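Long-range contact in putative cell adhesion protein (Parabacteroides distasonis, PDB 3LIU), which is a putative fimbrillin of the FimA/Mfa1 family, probably serving as a building block of adhesive pili on the bacterial surface: residues 222-235 / 285-297. Sequence-based numbering, arbitrary orientation.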
ATOM      1  N   THR A 222      -4.178   0.977 -11.129  1.00 16.04           N
ATOM      2  CA  THR A 222      -4.914   1.262  -9.910  1.00 16.44           C
ATOM      3  C   THR A 222      -5.714   0.044  -9.456  1.00 12.44           C
ATOM      4  O   THR A 222      -6.281  -0.698 -10.279  1.00 11.25           O
ATOM      5  CB  THR A 222      -5.802   2.532 -10.061  1.00 18.37           C
ATOM      6  OG1 THR A 222      -6.435   2.800  -8.809  1.00 28.74           O
ATOM      7  CG2 THR A 222      -6.877   2.363 -11.119  1.00 21.19           C
ATOM      8  N   ILE A 223      -5.676  -0.191  -8.144  1.00 12.70           N
ATOM      9  CA  ILE A 223      -6.370  -1.275  -7.485  1.00 13.68           C
ATOM     10  C   ILE A 223      -7.189  -0.733  -6.306  1.00 15.09           C
ATOM     11  O   ILE A 223      -7.690  -1.487  -5.476  1.00 13.78           O
ATOM     12  CB  ILE A 223      -5.385  -2.364  -6.957  1.00 13.48           C
ATOM     13  CG1 ILE A 223      -4.283  -1.730  -6.122  1.00 12.77           C
ATOM     14  CG2 ILE A 223      -4.849  -3.216  -8.148  1.00  8.66           C
ATOM     15  CD1 ILE A 223      -3.264  -2.713  -5.474  1.00  9.70           C
ATOM     16  N   GLU A 224      -7.264   0.584  -6.205  1.00 14.22           N
ATOM     17  CA  GLU A 224      -8.005   1.264  -5.149  1.00 13.83           C
ATOM     18  C   GLU A 224      -9.469   0.900  -5.189  1.00 10.37           C
ATOM     19  O   GLU A 224     -10.080   0.851  -6.268  1.00 10.87           O
ATOM     20  CB  GLU A 224      -7.904   2.797  -5.333  1.00 13.06           C
ATOM     21  CG  GLU A 224      -8.624   3.622  -4.220  1.00 10.36           C
ATOM     22  CD  GLU A 224      -8.419   5.129  -4.369  1.00 16.57           C
ATOM     23  OE1 GLU A 224      -7.816   5.547  -5.367  1.00 10.91           O
ATOM     24  OE2 GLU A 224      -8.827   5.896  -3.466  1.00 10.58           O
ATOM     25  N   LYS A 225     -10.049   0.701  -4.013  1.00 10.48           N
ATOM     26  CA  LYS A 225     -11.497   0.509  -3.884  1.00 11.64           C
ATOM     27  C   LYS A 225     -12.176   1.844  -3.623  1.00 12.32           C
ATOM     28  O   LYS A 225     -11.768   2.590  -2.727  1.00 13.60           O
ATOM     29  CB  LYS A 225     -11.818  -0.393  -2.707  1.00 12.03           C
ATOM     30  CG  LYS A 225     -11.504  -1.880  -2.870  1.00  9.92           C
ATOM     31  CD  LYS A 225     -12.104  -2.489  -4.146  1.00 12.80           C
ATOM     32  CE  LYS A 225     -12.181  -4.021  -4.025  1.00  8.73           C
ATOM     33  NZ  LYS A 225     -12.580  -4.696  -5.286  1.00  8.90           N
ATOM     34  N   ASP A 226     -13.212   2.143  -4.412  1.00 12.95           N
ATOM     35  CA  ASP A 226     -14.082   3.261  -4.116  1.00 12.11           C
ATOM     36  C   ASP A 226     -14.801   2.989  -2.812  1.00 10.00           C
ATOM     37  O   ASP A 226     -15.140   1.845  -2.514  1.00 14.35           O
ATOM     38  CB  ASP A 226     -15.131   3.442  -5.204  1.00 10.89           C
ATOM     39  CG  ASP A 226     -14.571   3.956  -6.472  1.00 19.15           C
ATOM     40  OD1 ASP A 226     -13.403   4.347  -6.537  1.00 17.08           O
ATOM     41  OD2 ASP A 226     -15.328   3.998  -7.425  1.00 18.58           O
ATOM     42  N   PHE A 227     -15.045   4.040  -2.046  1.00 13.35           N
ATOM     43  CA  PHE A 227     -15.790   3.950  -0.770  1.00 12.02           C
ATOM     44  C   PHE A 227     -17.114   4.677  -0.899  1.00 14.53           C
ATOM     45  O   PHE A 227     -17.272   5.546  -1.752  1.00 13.58           O
ATOM     46  CB  PHE A 227     -14.973   4.546   0.379  1.00 10.08           C
ATOM     47  CG  PHE A 227     -13.998   3.596   1.038  1.00 12.44           C
ATOM     48  CD1 PHE A 227     -13.252   2.655   0.292  1.00  8.91           C
ATOM     49  CD2 PHE A 227     -13.747   3.716   2.395  1.00  9.13           C
ATOM     50  CE1 PHE A 227     -12.291   1.848   0.910  1.00  9.16           C
ATOM     51  CE2 PHE A 227     -12.785   2.908   3.041  1.00 14.40           C
ATOM     52  CZ  PHE A 227     -12.058   1.984   2.323  1.00 10.75           C
ATOM     53  N   PHE A 228     -18.066   4.322  -0.043  1.00 16.25           N
ATOM     54  CA  PHE A 228     -19.402   4.903  -0.080  1.00 15.35           C
ATOM     55  C   PHE A 228     -20.084   4.711  -1.458  1.00 18.28           C
ATOM     56  O   PHE A 228     -19.896   3.656  -2.080  1.00 17.84           O
ATOM     57  CB  PHE A 228     -19.345   6.355   0.411  1.00 17.24           C
ATOM     58  CG  PHE A 228     -18.864   6.462   1.826  1.00 14.64           C
ATOM     59  CD1 PHE A 228     -19.662   6.004   2.872  1.00 18.48           C
ATOM     60  CD2 PHE A 228     -17.603   6.913   2.112  1.00 10.71           C
ATOM     61  CE1 PHE A 228     -19.204   6.030   4.185  1.00 16.93           C
ATOM     62  CE2 PHE A 228     -17.148   6.969   3.436  1.00 14.73           C
ATOM     63  CZ  PHE A 228     -17.942   6.534   4.461  1.00 15.13           C
ATOM     64  N   GLY A 229     -20.857   5.693  -1.933  1.00 16.27           N
ATOM     65  CA  GLY A 229     -21.639   5.520  -3.172  1.00 20.55           C
ATOM     66  C   GLY A 229     -22.466   4.264  -3.072  1.00 20.80           C
ATOM     67  O   GLY A 229     -23.100   4.033  -2.054  1.00 24.46           O
ATOM     68  N   ASP A 230     -22.391   3.398  -4.078  1.00 23.88           N
ATOM     69  CA  ASP A 230     -23.127   2.118  -4.052  1.00 27.17           C
ATOM     70  C   ASP A 230     -22.250   0.914  -3.634  1.00 27.68           C
ATOM     71  O   ASP A 230     -22.649  -0.258  -3.791  1.00 30.24           O
ATOM     72  CB  ASP A 230     -23.710   1.849  -5.434  1.00 30.64           C
ATOM     73  CG  ASP A 230     -22.634   1.578  -6.488  1.00 43.04           C
ATOM     74  OD1 ASP A 230     -21.479   1.223  -6.127  1.00 51.45           O
ATOM     75  OD2 ASP A 230     -22.952   1.701  -7.693  1.00 55.64           O
ATOM     76  N   THR A 231     -21.057   1.197  -3.126  1.00 21.79           N
ATOM     77  CA  THR A 231     -20.133   0.148  -2.674  1.00 21.91           C
ATOM     78  C   THR A 231     -20.561  -0.228  -1.275  1.00 21.12           C
ATOM     79  O   THR A 231     -21.420   0.405  -0.709  1.00 23.68           O
ATOM     80  CB  THR A 231     -18.690   0.668  -2.595  1.00 20.07           C
ATOM     81  OG1 THR A 231     -18.521   1.474  -1.397  1.00 12.97           O
ATOM     82  CG2 THR A 231     -18.378   1.489  -3.845  1.00 14.88           C
ATOM     83  N   HIS A 232     -19.961  -1.258  -0.707  1.00 21.99           N
ATOM     84  CA  HIS A 232     -20.261  -1.598   0.679  1.00 22.28           C
ATOM     85  C   HIS A 232     -19.080  -1.323   1.615  1.00 19.76           C
ATOM     86  O   HIS A 232     -18.979  -1.933   2.687  1.00 18.40           O
ATOM     87  CB  HIS A 232     -20.767  -3.044   0.780  1.00 24.88           C
ATOM     88  CG  HIS A 232     -22.136  -3.223   0.202  1.00 30.81           C
ATOM     89  ND1 HIS A 232     -22.445  -4.220  -0.700  1.00 35.18           N
ATOM     90  CD2 HIS A 232     -23.270  -2.494   0.367  1.00 37.99           C
ATOM     91  CE1 HIS A 232     -23.717  -4.111  -1.048  1.00 39.87           C
ATOM     92  NE2 HIS A 232     -24.238  -3.070  -0.420  1.00 40.88           N
ATOM     93  N   PHE A 233     -18.235  -0.362   1.219  1.00 15.77           N
ATOM     94  CA  PHE A 233     -17.141   0.095   2.052  1.00 14.20           C
ATOM     95  C   PHE A 233     -17.504   1.416   2.655  1.00 14.67           C
ATOM     96  O   PHE A 233     -18.085   2.284   1.990  1.00 13.90           O
ATOM     97  CB  PHE A 233     -15.865   0.191   1.224  1.00 16.05           C
ATOM     98  CG  PHE A 233     -15.479  -1.119   0.618  1.00 12.68           C
ATOM     99  CD1 PHE A 233     -15.319  -2.244   1.443  1.00 12.93           C
ATOM    100  CD2 PHE A 233     -15.317  -1.261  -0.751  1.00 14.37           C
ATOM    101  CE1 PHE A 233     -14.948  -3.472   0.910  1.00 11.84           C
ATOM    102  CE2 PHE A 233     -14.938  -2.469  -1.293  1.00 16.68           C
ATOM    103  CZ  PHE A 233     -14.752  -3.588  -0.462  1.00 12.00           C
ATOM    104  N   GLY A 234     -17.197   1.540   3.936  1.00 14.71           N
ATOM    105  CA  GLY A 234     -17.448   2.756   4.663  1.00 15.41           C
ATOM    106  C   GLY A 234     -16.405   3.027   5.694  1.00 12.86           C
ATOM    107  O   GLY A 234     -15.270   2.548   5.591  1.00 10.01           O
ATOM    108  N   TYR A 235     -16.783   3.798   6.711  1.00 13.14           N
ATOM    109  CA  TYR A 235     -15.828   4.265   7.678  1.00 11.43           C
ATOM    110  C   TYR A 235     -15.057   3.126   8.398  1.00 12.60           C
ATOM    111  O   TYR A 235     -13.877   3.271   8.701  1.00 11.32           O
ATOM    112  CB  TYR A 235     -16.475   5.202   8.698  1.00 12.02           C
ATOM    113  CG  TYR A 235     -16.845   6.593   8.175  1.00 11.91           C
ATOM    114  CD1 TYR A 235     -15.921   7.387   7.473  1.00 13.45           C
ATOM    115  CD2 TYR A 235     -18.078   7.134   8.417  1.00 16.33           C
ATOM    116  CE1 TYR A 235     -16.264   8.646   6.990  1.00  7.78           C
ATOM    117  CE2 TYR A 235     -18.416   8.421   7.938  1.00 13.03           C
ATOM    118  CZ  TYR A 235     -17.493   9.160   7.232  1.00 12.60           C
ATOM    119  OH  TYR A 235     -17.789  10.398   6.757  1.00  9.18           O
ATOM    120  N   TYR A 285      -2.998   0.501   1.847  1.00 13.31           N
ATOM    121  CA  TYR A 285      -3.458   0.305   0.467  1.00 12.21           C
ATOM    122  C   TYR A 285      -3.633   1.684  -0.204  1.00 11.72           C
ATOM    123  O   TYR A 285      -3.530   2.752   0.449  1.00 10.67           O
ATOM    124  CB  TYR A 285      -4.768  -0.516   0.403  1.00 12.82           C
ATOM    125  CG  TYR A 285      -4.680  -1.995   0.793  1.00 10.24           C
ATOM    126  CD1 TYR A 285      -3.599  -2.783   0.419  1.00 10.66           C
ATOM    127  CD2 TYR A 285      -5.714  -2.609   1.492  1.00  9.54           C
ATOM    128  CE1 TYR A 285      -3.525  -4.111   0.741  1.00 11.50           C
ATOM    129  CE2 TYR A 285      -5.650  -3.990   1.819  1.00 10.64           C
ATOM    130  CZ  TYR A 285      -4.564  -4.710   1.454  1.00  7.57           C
ATOM    131  OH  TYR A 285      -4.419  -6.033   1.778  1.00  7.21           O
ATOM    132  N   GLU A 286      -3.961   1.657  -1.491  1.00 12.14           N
ATOM    133  CA  GLU A 286      -4.163   2.900  -2.226  1.00 11.43           C
ATOM    134  C   GLU A 286      -5.312   3.693  -1.656  1.00  9.16           C
ATOM    135  O   GLU A 286      -6.335   3.146  -1.231  1.00 10.17           O
ATOM    136  CB  GLU A 286      -4.427   2.659  -3.720  1.00  9.09           C
ATOM    137  CG  GLU A 286      -3.282   1.971  -4.453  1.00 16.11           C
ATOM    138  CD  GLU A 286      -3.371   2.095  -5.971  1.00 16.23           C
ATOM    139  OE1 GLU A 286      -4.491   1.943  -6.512  1.00 14.43           O
ATOM    140  OE2 GLU A 286      -2.299   2.269  -6.619  1.00 12.31           O
ATOM    141  N   ASN A 287      -5.101   4.996  -1.628  1.00  9.91           N
ATOM    142  CA  ASN A 287      -6.119   5.970  -1.342  1.00 10.60           C
ATOM    143  C   ASN A 287      -5.782   7.297  -2.049  1.00 10.24           C
ATOM    144  O   ASN A 287      -4.817   7.990  -1.684  1.00 12.15           O
ATOM    145  CB  ASN A 287      -6.240   6.199   0.152  1.00 11.98           C
ATOM    146  CG  ASN A 287      -7.382   7.155   0.495  1.00 11.10           C
ATOM    147  OD1 ASN A 287      -8.088   7.602  -0.397  1.00 13.58           O
ATOM    148  ND2 ASN A 287      -7.525   7.510   1.776  1.00  9.41           N
ATOM    149  N   THR A 288      -6.516   7.580  -3.099  1.00  8.42           N
ATOM    150  CA  THR A 288      -6.423   8.844  -3.820  1.00 12.01           C
ATOM    151  C   THR A 288      -7.711   9.596  -3.715  1.00 14.07           C
ATOM    152  O   THR A 288      -7.731  10.808  -3.865  1.00 14.53           O
ATOM    153  CB  THR A 288      -6.079   8.650  -5.319  1.00 12.91           C
ATOM    154  OG1 THR A 288      -7.173   8.022  -5.993  1.00 11.39           O
ATOM    155  CG2 THR A 288      -4.816   7.785  -5.441  1.00 11.32           C
ATOM    156  N   LYS A 289      -8.809   8.894  -3.464  1.00 15.08           N
ATOM    157  CA  LYS A 289     -10.111   9.575  -3.419  1.00 13.76           C
ATOM    158  C   LYS A 289     -10.516  10.103  -2.044  1.00 12.83           C
ATOM    159  O   LYS A 289     -11.220  11.092  -1.968  1.00 12.83           O
ATOM    160  CB  LYS A 289     -11.205   8.696  -4.025  1.00 14.08           C
ATOM    161  CG  LYS A 289     -10.972   8.523  -5.540  1.00 12.39           C
ATOM    162  CD  LYS A 289     -11.864   7.475  -6.136  1.00 20.74           C
ATOM    163  CE  LYS A 289     -11.546   7.201  -7.622  1.00 23.81           C
ATOM    164  NZ  LYS A 289     -12.727   6.489  -8.246  1.00 19.61           N
ATOM    165  N   GLY A 290     -10.094   9.455  -0.967  1.00 12.23           N
ATOM    166  CA  GLY A 290     -10.389   9.950   0.390  1.00 14.19           C
ATOM    167  C   GLY A 290     -11.868  10.220   0.643  1.00 12.12           C
ATOM    168  O   GLY A 290     -12.212  11.214   1.246  1.00 10.70           O
ATOM    169  N   GLU A 291     -12.744   9.338   0.176  1.00 12.81           N
ATOM    170  CA  GLU A 291     -14.190   9.613   0.283  1.00 10.60           C
ATOM    171  C   GLU A 291     -14.683   9.692   1.721  1.00 11.65           C
ATOM    172  O   GLU A 291     -14.233   8.942   2.592  1.00 10.82           O
ATOM    173  CB  GLU A 291     -15.040   8.594  -0.475  1.00 11.26           C
ATOM    174  CG  GLU A 291     -14.719   8.447  -1.934  1.00 12.23           C
ATOM    175  CD  GLU A 291     -13.743   7.276  -2.168  1.00 16.25           C
ATOM    176  OE1 GLU A 291     -12.781   7.137  -1.393  1.00 13.59           O
ATOM    177  OE2 GLU A 291     -13.993   6.471  -3.082  1.00 14.52           O
ATOM    178  N   VAL A 292     -15.602  10.632   1.960  1.00  9.76           N
ATOM    179  CA  VAL A 292     -16.386  10.663   3.202  1.00  9.80           C
ATOM    180  C   VAL A 292     -17.855  10.403   2.858  1.00 12.42           C
ATOM    181  O   VAL A 292     -18.281  10.448   1.692  1.00 12.87           O
ATOM    182  CB  VAL A 292     -16.195  11.969   3.990  1.00 12.20           C
ATOM    183  CG1 VAL A 292     -14.701  12.132   4.405  1.00  7.74           C
ATOM    184  CG2 VAL A 292     -16.761  13.194   3.173  1.00  9.81           C
ATOM    185  N   LYS A 293     -18.644  10.110   3.869  1.00 16.94           N
ATOM    186  CA  LYS A 293     -20.060   9.817   3.650  1.00 16.07           C
ATOM    187  C   LYS A 293     -20.767  11.069   3.182  1.00 15.98           C
ATOM    188  O   LYS A 293     -20.403  12.156   3.590  1.00 13.79           O
ATOM    189  CB  LYS A 293     -20.655   9.387   4.976  1.00 17.92           C
ATOM    190  CG  LYS A 293     -22.107   9.018   4.950  1.00 28.60           C
ATOM    191  CD  LYS A 293     -22.654   8.987   6.386  1.00 39.33           C
ATOM    192  CE  LYS A 293     -22.651   7.592   6.928  1.00 45.89           C
ATOM    193  NZ  LYS A 293     -23.880   6.870   6.496  1.00 47.54           N
ATOM    194  N   SER A 294     -21.778  10.947   2.329  1.00 15.75           N
ATOM    195  CA  SER A 294     -22.497  12.133   1.874  1.00 19.28           C
ATOM    196  C   SER A 294     -23.209  12.779   3.075  1.00 18.78           C
ATOM    197  O   SER A 294     -23.702  12.089   3.977  1.00 18.27           O
ATOM    198  CB  SER A 294     -23.517  11.771   0.803  1.00 19.96           C
ATOM    199  OG  SER A 294     -24.520  11.003   1.423  1.00 33.99           O
ATOM    200  N   GLY A 295     -23.232  14.098   3.103  1.00 15.37           N
ATOM    201  CA  GLY A 295     -23.907  14.792   4.172  1.00 19.96           C
ATOM    202  C   GLY A 295     -23.135  15.018   5.448  1.00 21.16           C
ATOM    203  O   GLY A 295     -23.714  15.386   6.474  1.00 20.71           O
ATOM    204  N   GLU A 296     -21.824  14.823   5.400  1.00 21.41           N
ATOM    205  CA  GLU A 296     -20.985  15.018   6.602  1.00 22.61           C
ATOM    206  C   GLU A 296     -20.808  16.551   6.761  1.00 21.80           C
ATOM    207  O   GLU A 296     -20.775  17.251   5.761  1.00 22.54           O
ATOM    208  CB  GLU A 296     -19.667  14.246   6.368  1.00 22.67           C
ATOM    209  CG  GLU A 296     -18.965  13.698   7.554  1.00 28.93           C
ATOM    210  CD  GLU A 296     -19.708  12.600   8.289  1.00 25.90           C
ATOM    211  OE1 GLU A 296     -19.606  11.389   7.949  1.00 21.32           O
ATOM    212  OE2 GLU A 296     -20.365  12.967   9.261  1.00 32.38           O
ATOM    213  N   SER A 297     -20.787  17.078   7.987  1.00 19.53           N
ATOM    214  CA  SER A 297     -20.473  18.478   8.217  1.00 20.95           C
ATOM    215  C   SER A 297     -19.018  18.678   8.573  1.00 21.29           C
ATOM    216  O   SER A 297     -18.315  17.744   8.972  1.00 19.65           O
ATOM    217  CB  SER A 297     -21.335  19.075   9.336  1.00 21.77           C
ATOM    218  OG  SER A 297     -22.610  19.424   8.807  1.00 31.36           O
TER
HETATM  219  O   HOH W   1      -7.983   0.842  -1.857  1.00 13.01           O
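E224 reaches across to T288 and K289, its carboxylate accepting two amides of the 285-297 loop, and E291 accepts one, F227 N, in return; these bonds join two irregular loops of this FimA-type, largely beta fold: the one leading from strand 193-213 to strand 238-240 and the one preceding strand 308-319. With CG anti to its backbone N (chi1 -178°) and the chain extended beyond, E224 lays its carboxylate against the 287-289 backbone. Its OE2 takes K289 N on the syn lone pair at 3.0 Å, while T288 N comes from above the carboxylate plane; OE1 receives T288 OG1 at 2.6 Å, also syn. Were E224 an alanine, the T288 and K289 amides would probably lose these acceptors, the T288 hydroxyl its partner, and K209, which salt-bridges E224 OE2 from strand 193-213, one of its carboxylates. That same lysine pairs with E291 OE1, and by pairing with both glutamates it is likely to ease their mutual repulsion. The E291 chain turns about its CB-CG bond, and F227 N meets its OE2 at 2.8 Å, nearly straight (172°) but far above the carboxylate plane. At the surface, K289 NZ forms a salt bridge to D226 OD1 on its syn side (2.8 Å). Beyond E224, the E286 carboxylate answers in the same manner, OE1 accepting I223 N (2.9 Å) from above its plane, and OE2 bonding R356 N. At the far end F228, in a type II' turn, has K293 N over one ring face, and K293 CB makes a CH-pi contact 4.1 Å from the ring centroid; the E291 carbonyl O lies at the ring edge. F228 CZ in turn sits over the centre of the Y235 ring, whose OH accepts K293 N at 3.0 Å with an N-H...O angle of 167°.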